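PDB 5D66: uncharacterized protein from Acinetobacter baumannii, which is of unknown function but folds as an ankyrin repeat domain, a scaffold that in many relatives mediates protein-protein recognition. Local coordinates for residues A[95-109]-A[121-134]. Residues are numbered along the deposited sequence; the frame is centred on the assembly and turned at random.
Sequences LKSTNRYGGTALIPA and LIAAGVNVNHVNNL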
loop_
_atom_site.group_PDB
_atom_site.type_symbol
_atom_site.label_atom_id
_atom_site.label_comp_id
_atom_site.label_asym_id
_atom_site.label_seq_id
_atom_site.Cartn_x
_atom_site.Cartn_y
_atom_site.Cartn_z
ATOM N N LEU A 95 2.909 5.363 -8.426
ATOM C CA LEU A 95 2.811 3.947 -8.302
ATOM C C LEU A 95 4.155 3.257 -8.298
ATOM O O LEU A 95 4.304 2.061 -7.965
ATOM C CB LEU A 95 1.900 3.342 -9.385
ATOM C CG LEU A 95 0.502 3.962 -9.507
ATOM C CD1 LEU A 95 -0.254 3.169 -10.538
ATOM C CD2 LEU A 95 -0.190 4.050 -8.178
ATOM N N LYS A 96 5.223 3.964 -8.704
ATOM C CA LYS A 96 6.587 3.489 -8.665
ATOM C C LYS A 96 7.241 3.736 -7.315
ATOM O O LYS A 96 8.375 3.273 -7.076
ATOM C CB LYS A 96 7.449 4.111 -9.776
ATOM C CG LYS A 96 6.984 3.691 -11.164
ATOM C CD LYS A 96 7.855 4.395 -12.255
ATOM C CE LYS A 96 7.066 5.186 -13.275
ATOM N NZ LYS A 96 7.956 5.700 -14.355
ATOM N N SER A 97 6.627 4.509 -6.433
ATOM C CA SER A 97 7.232 4.815 -5.166
ATOM C C SER A 97 7.256 3.596 -4.280
ATOM O O SER A 97 6.436 2.670 -4.386
ATOM C CB SER A 97 6.501 5.987 -4.464
ATOM O OG SER A 97 5.184 5.673 -4.066
ATOM N N THR A 98 8.200 3.619 -3.361
ATOM C CA THR A 98 8.474 2.486 -2.535
ATOM C C THR A 98 8.601 2.896 -1.048
ATOM O O THR A 98 9.064 4.013 -0.699
ATOM C CB THR A 98 9.736 1.713 -2.981
ATOM O OG1 THR A 98 10.843 2.610 -3.017
ATOM C CG2 THR A 98 9.581 1.042 -4.386
ATOM N N ASN A 99 8.234 1.957 -0.192
ATOM C CA ASN A 99 8.312 2.109 1.234
ATOM C C ASN A 99 9.735 1.741 1.718
ATOM O O ASN A 99 10.627 1.511 0.896
ATOM C CB ASN A 99 7.243 1.234 1.893
ATOM C CG ASN A 99 7.378 -0.217 1.537
ATOM O OD1 ASN A 99 8.489 -0.714 1.394
ATOM N ND2 ASN A 99 6.261 -0.900 1.335
ATOM N N ARG A 100 9.947 1.668 3.017
ATOM C CA ARG A 100 11.280 1.438 3.542
ATOM C C ARG A 100 11.816 0.078 3.177
ATOM O O ARG A 100 13.088 -0.117 3.313
ATOM C CB ARG A 100 11.342 1.667 5.040
ATOM C CG ARG A 100 10.597 0.667 5.815
ATOM C CD ARG A 100 10.290 1.208 7.241
ATOM N NE ARG A 100 9.544 0.302 8.062
ATOM C CZ ARG A 100 8.202 0.263 8.184
ATOM N NH1 ARG A 100 7.364 0.985 7.408
ATOM N NH2 ARG A 100 7.702 -0.573 9.084
ATOM N N TYR A 101 10.938 -0.901 2.897
ATOM C CA TYR A 101 11.352 -2.231 2.464
ATOM C C TYR A 101 11.586 -2.286 0.965
ATOM O O TYR A 101 11.808 -3.385 0.439
ATOM C CB TYR A 101 10.276 -3.263 2.824
ATOM C CG TYR A 101 10.154 -3.448 4.280
ATOM C CD1 TYR A 101 11.031 -4.247 4.949
ATOM C CD2 TYR A 101 9.154 -2.819 5.004
ATOM C CE1 TYR A 101 10.951 -4.419 6.293
ATOM C CE2 TYR A 101 9.056 -2.988 6.360
ATOM C CZ TYR A 101 9.938 -3.792 7.007
ATOM O OH TYR A 101 9.777 -3.927 8.355
ATOM N N GLY A 102 11.546 -1.160 0.269
ATOM C CA GLY A 102 11.688 -1.200 -1.143
ATOM C C GLY A 102 10.536 -1.800 -1.891
ATOM O O GLY A 102 10.675 -2.152 -3.048
ATOM N N GLY A 103 9.384 -1.853 -1.250
ATOM C CA GLY A 103 8.197 -2.385 -1.854
ATOM C C GLY A 103 7.225 -1.332 -2.340
ATOM O O GLY A 103 7.179 -0.240 -1.863
ATOM N N THR A 104 6.467 -1.666 -3.386
ATOM C CA THR A 104 5.319 -0.896 -3.747
ATOM C C THR A 104 4.216 -1.021 -2.695
ATOM O O THR A 104 4.325 -1.830 -1.785
ATOM C CB THR A 104 4.760 -1.421 -5.067
ATOM O OG1 THR A 104 4.311 -2.755 -4.801
ATOM C CG2 THR A 104 5.719 -1.397 -6.211
ATOM N N ALA A 105 3.142 -0.256 -2.849
ATOM C CA ALA A 105 1.991 -0.395 -1.951
ATOM C C ALA A 105 1.338 -1.779 -2.061
ATOM O O ALA A 105 0.668 -2.235 -1.147
ATOM C CB ALA A 105 0.971 0.714 -2.210
ATOM N N LEU A 106 1.469 -2.402 -3.234
ATOM C CA LEU A 106 0.862 -3.692 -3.473
ATOM C C LEU A 106 1.438 -4.799 -2.648
ATOM O O LEU A 106 0.718 -5.731 -2.259
ATOM C CB LEU A 106 0.958 -4.036 -4.967
ATOM C CG LEU A 106 0.460 -5.337 -5.438
ATOM C CD1 LEU A 106 -1.071 -5.502 -5.094
ATOM C CD2 LEU A 106 0.656 -5.518 -6.906
ATOM N N ILE A 107 2.731 -4.787 -2.415
ATOM C CA ILE A 107 3.403 -5.908 -1.732
ATOM C C ILE A 107 2.860 -6.068 -0.291
ATOM O O ILE A 107 2.423 -7.184 0.065
ATOM C CB ILE A 107 4.922 -5.836 -1.830
ATOM C CG1 ILE A 107 5.342 -5.937 -3.307
ATOM C CG2 ILE A 107 5.509 -7.005 -1.023
ATOM C CD1 ILE A 107 6.800 -5.839 -3.535
ATOM N N PRO A 108 2.815 -5.015 0.544
ATOM C CA PRO A 108 2.232 -5.196 1.885
ATOM C C PRO A 108 0.760 -5.498 1.848
ATOM O O PRO A 108 0.239 -6.223 2.714
ATOM C CB PRO A 108 2.579 -3.903 2.609
ATOM C CG PRO A 108 2.791 -2.898 1.507
ATOM C CD PRO A 108 3.488 -3.708 0.449
ATOM N N ALA A 109 0.009 -4.978 0.872
ATOM C CA ALA A 109 -1.408 -5.294 0.763
ATOM C C ALA A 109 -1.575 -6.798 0.551
ATOM O O ALA A 109 -2.437 -7.447 1.176
ATOM C CB ALA A 109 -2.021 -4.511 -0.353
ATOM N N LEU A 121 -5.142 -1.915 -6.414
ATOM C CA LEU A 121 -3.793 -1.588 -6.839
ATOM C C LEU A 121 -3.403 -2.227 -8.150
ATOM O O LEU A 121 -2.722 -1.616 -8.953
ATOM C CB LEU A 121 -2.807 -1.874 -5.716
ATOM C CG LEU A 121 -2.947 -0.939 -4.487
ATOM C CD1 LEU A 121 -2.097 -1.514 -3.351
ATOM C CD2 LEU A 121 -2.518 0.443 -4.750
ATOM N N ILE A 122 -3.817 -3.495 -8.362
ATOM C CA ILE A 122 -3.630 -4.117 -9.652
ATOM C C ILE A 122 -4.301 -3.285 -10.751
ATOM O O ILE A 122 -3.698 -2.998 -11.792
ATOM C CB ILE A 122 -4.145 -5.564 -9.662
ATOM C CG1 ILE A 122 -3.224 -6.470 -8.827
ATOM C CG2 ILE A 122 -4.251 -6.077 -11.074
ATOM C CD1 ILE A 122 -3.835 -7.842 -8.577
ATOM N N ALA A 123 -5.555 -2.928 -10.517
ATOM C CA ALA A 123 -6.333 -2.168 -11.499
ATOM C C ALA A 123 -5.693 -0.817 -11.803
ATOM O O ALA A 123 -5.775 -0.346 -12.948
ATOM C CB ALA A 123 -7.765 -1.958 -11.038
ATOM N N ALA A 124 -5.089 -0.186 -10.786
ATOM C CA ALA A 124 -4.446 1.089 -10.974
ATOM C C ALA A 124 -3.163 1.053 -11.804
ATOM O O ALA A 124 -2.754 2.061 -12.348
ATOM C CB ALA A 124 -4.124 1.732 -9.616
ATOM N N GLY A 125 -2.526 -0.128 -11.839
ATOM C CA GLY A 125 -1.281 -0.306 -12.571
ATOM C C GLY A 125 -0.051 -0.477 -11.761
ATOM O O GLY A 125 1.045 -0.368 -12.327
ATOM N N VAL A 126 -0.118 -0.718 -10.459
ATOM C CA VAL A 126 1.122 -0.999 -9.721
ATOM C C VAL A 126 1.775 -2.232 -10.355
ATOM O O VAL A 126 1.108 -3.230 -10.623
ATOM C CB VAL A 126 0.814 -1.206 -8.224
ATOM C CG1 VAL A 126 2.115 -1.518 -7.485
ATOM C CG2 VAL A 126 0.199 0.054 -7.592
ATOM N N ASN A 127 3.095 -2.206 -10.488
ATOM C CA ASN A 127 3.821 -3.268 -11.187
ATOM C C ASN A 127 3.781 -4.552 -10.356
ATOM O O ASN A 127 4.496 -4.655 -9.323
ATOM C CB ASN A 127 5.233 -2.794 -11.405
ATOM C CG ASN A 127 6.156 -3.848 -12.022
ATOM O OD1 ASN A 127 5.735 -4.947 -12.369
ATOM N ND2 ASN A 127 7.413 -3.515 -12.109
ATOM N N VAL A 128 3.051 -5.549 -10.808
ATOM C CA VAL A 128 2.934 -6.794 -10.080
ATOM C C VAL A 128 4.267 -7.522 -9.953
ATOM O O VAL A 128 4.430 -8.382 -9.071
ATOM C CB VAL A 128 1.867 -7.718 -10.688
ATOM C CG1 VAL A 128 0.486 -7.125 -10.527
ATOM C CG2 VAL A 128 2.166 -8.083 -12.106
ATOM N N ASN A 129 5.218 -7.263 -10.847
ATOM C CA ASN A 129 6.503 -7.943 -10.844
ATOM C C ASN A 129 7.630 -7.231 -10.036
ATOM O O ASN A 129 8.763 -7.656 -10.058
ATOM C CB ASN A 129 6.972 -8.229 -12.267
ATOM C CG ASN A 129 6.146 -9.314 -12.917
ATOM O OD1 ASN A 129 5.685 -10.256 -12.265
ATOM N ND2 ASN A 129 5.958 -9.215 -14.221
ATOM N N HIS A 130 7.261 -6.160 -9.332
ATOM C CA HIS A 130 8.253 -5.461 -8.534
ATOM C C HIS A 130 8.779 -6.332 -7.396
ATOM O O HIS A 130 8.038 -7.034 -6.730
ATOM C CB HIS A 130 7.615 -4.219 -7.901
ATOM C CG HIS A 130 8.534 -3.313 -7.178
ATOM N ND1 HIS A 130 9.061 -2.167 -7.717
ATOM C CD2 HIS A 130 8.946 -3.373 -5.908
ATOM C CE1 HIS A 130 9.851 -1.621 -6.797
ATOM N NE2 HIS A 130 9.854 -2.373 -5.722
ATOM N N VAL A 131 10.086 -6.275 -7.192
ATOM C CA VAL A 131 10.783 -7.026 -6.156
ATOM C C VAL A 131 11.333 -6.075 -5.079
ATOM O O VAL A 131 12.032 -5.115 -5.361
ATOM C CB VAL A 131 12.007 -7.811 -6.742
ATOM C CG1 VAL A 131 12.641 -8.674 -5.678
ATOM C CG2 VAL A 131 11.603 -8.669 -7.916
ATOM N N ASN A 132 10.940 -6.334 -3.836
ATOM C CA ASN A 132 11.389 -5.467 -2.713
ATOM C C ASN A 132 12.782 -5.869 -2.210
ATOM O O ASN A 132 13.456 -6.764 -2.772
ATOM C CB ASN A 132 10.326 -5.406 -1.612
ATOM C CG ASN A 132 10.211 -6.676 -0.806
ATOM O OD1 ASN A 132 11.053 -7.575 -0.881
ATOM N ND2 ASN A 132 9.124 -6.761 -0.044
ATOM N N ASN A 133 13.256 -5.210 -1.154
ATOM C CA ASN A 133 14.640 -5.432 -0.685
ATOM C C ASN A 133 14.776 -6.624 0.215
ATOM O O ASN A 133 15.889 -6.938 0.620
ATOM C CB ASN A 133 15.241 -4.138 -0.089
ATOM C CG ASN A 133 14.723 -3.769 1.291
ATOM O OD1 ASN A 133 14.270 -4.613 2.070
ATOM N ND2 ASN A 133 14.822 -2.469 1.601
ATOM N N LEU A 134 13.701 -7.361 0.437
ATOM C CA LEU A 134 13.710 -8.727 1.003
ATOM C C LEU A 134 13.778 -9.764 -0.109
ATOM O O LEU A 134 13.836 -10.964 0.174
ATOM C CB LEU A 134 12.448 -8.967 1.857
ATOM C CG LEU A 134 12.315 -8.015 3.056
ATOM C CD1 LEU A 134 10.825 -7.793 3.445
ATOM C CD2 LEU A 134 13.022 -8.533 4.234
HETATM O O HOH W 1 4.796 0.028 -9.852
HETATM O O HOH W 2 14.630 -1.767 4.490
HETATM O O HOH W 3 13.275 -2.321 -4.540
HETATM O O HOH W 4 4.260 -4.722 -6.609
#
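The imidazole of H130 reaches across to the neighbouring loop and donates from NE2 to the backbone O of G102 (2.8 Å, N-H...O 152°), with the acceptor close to the ring plane. The bond is a feature of this junction in an ankyrin fold, where successive helix-loop-helix repeats stack with their loops side by side: residues 95-109 run through a type I turn, N99 to G102, into helix 106-111, while residues 121-134 leave helix 115-124 through a Schellman motif at G125 and pass alongside. With CG of H130 anti to the backbone N, the methyl of T104 lies over one face of the ring, its CG2 3.8 Å from the ring centroid and 21° off the normal, a CH-pi contact. I107 CD1 meets the ring edge, and T98 CG2 approaches H130 CE1 at 3.6 Å. A second direct bond joins the backbones: N133 N to Y101 O, 2.8 Å and nearly straight at 170°. A water shared with V131 O gives G102 O a second donor beside H130; other waters link L95 O to N127 N and T104 OG1 to N127 O, pairs with no direct bond.

Toward the helices the contact turns apolar. V126 CG1 touches both T104 CB (3.6 Å) and L106 CB, while V126 CG2 faces L95. L106 spreads its two methyls, CD1 against L121 CB and CD2 against V128 CG1; L121 CD1 in turn lies against the CA of L106. Helix 138-144 packs on L106 and I107, and Y73 of helix 72-79 on A105 and V126, which places the contact mid-stack. N132 is held on both branches: its ND2 bonds to E141, while OD1 accepts from W136 N and, closing an Asx turn, from L134 N at 3.0 Å, the donor standing well above the carbonyl plane.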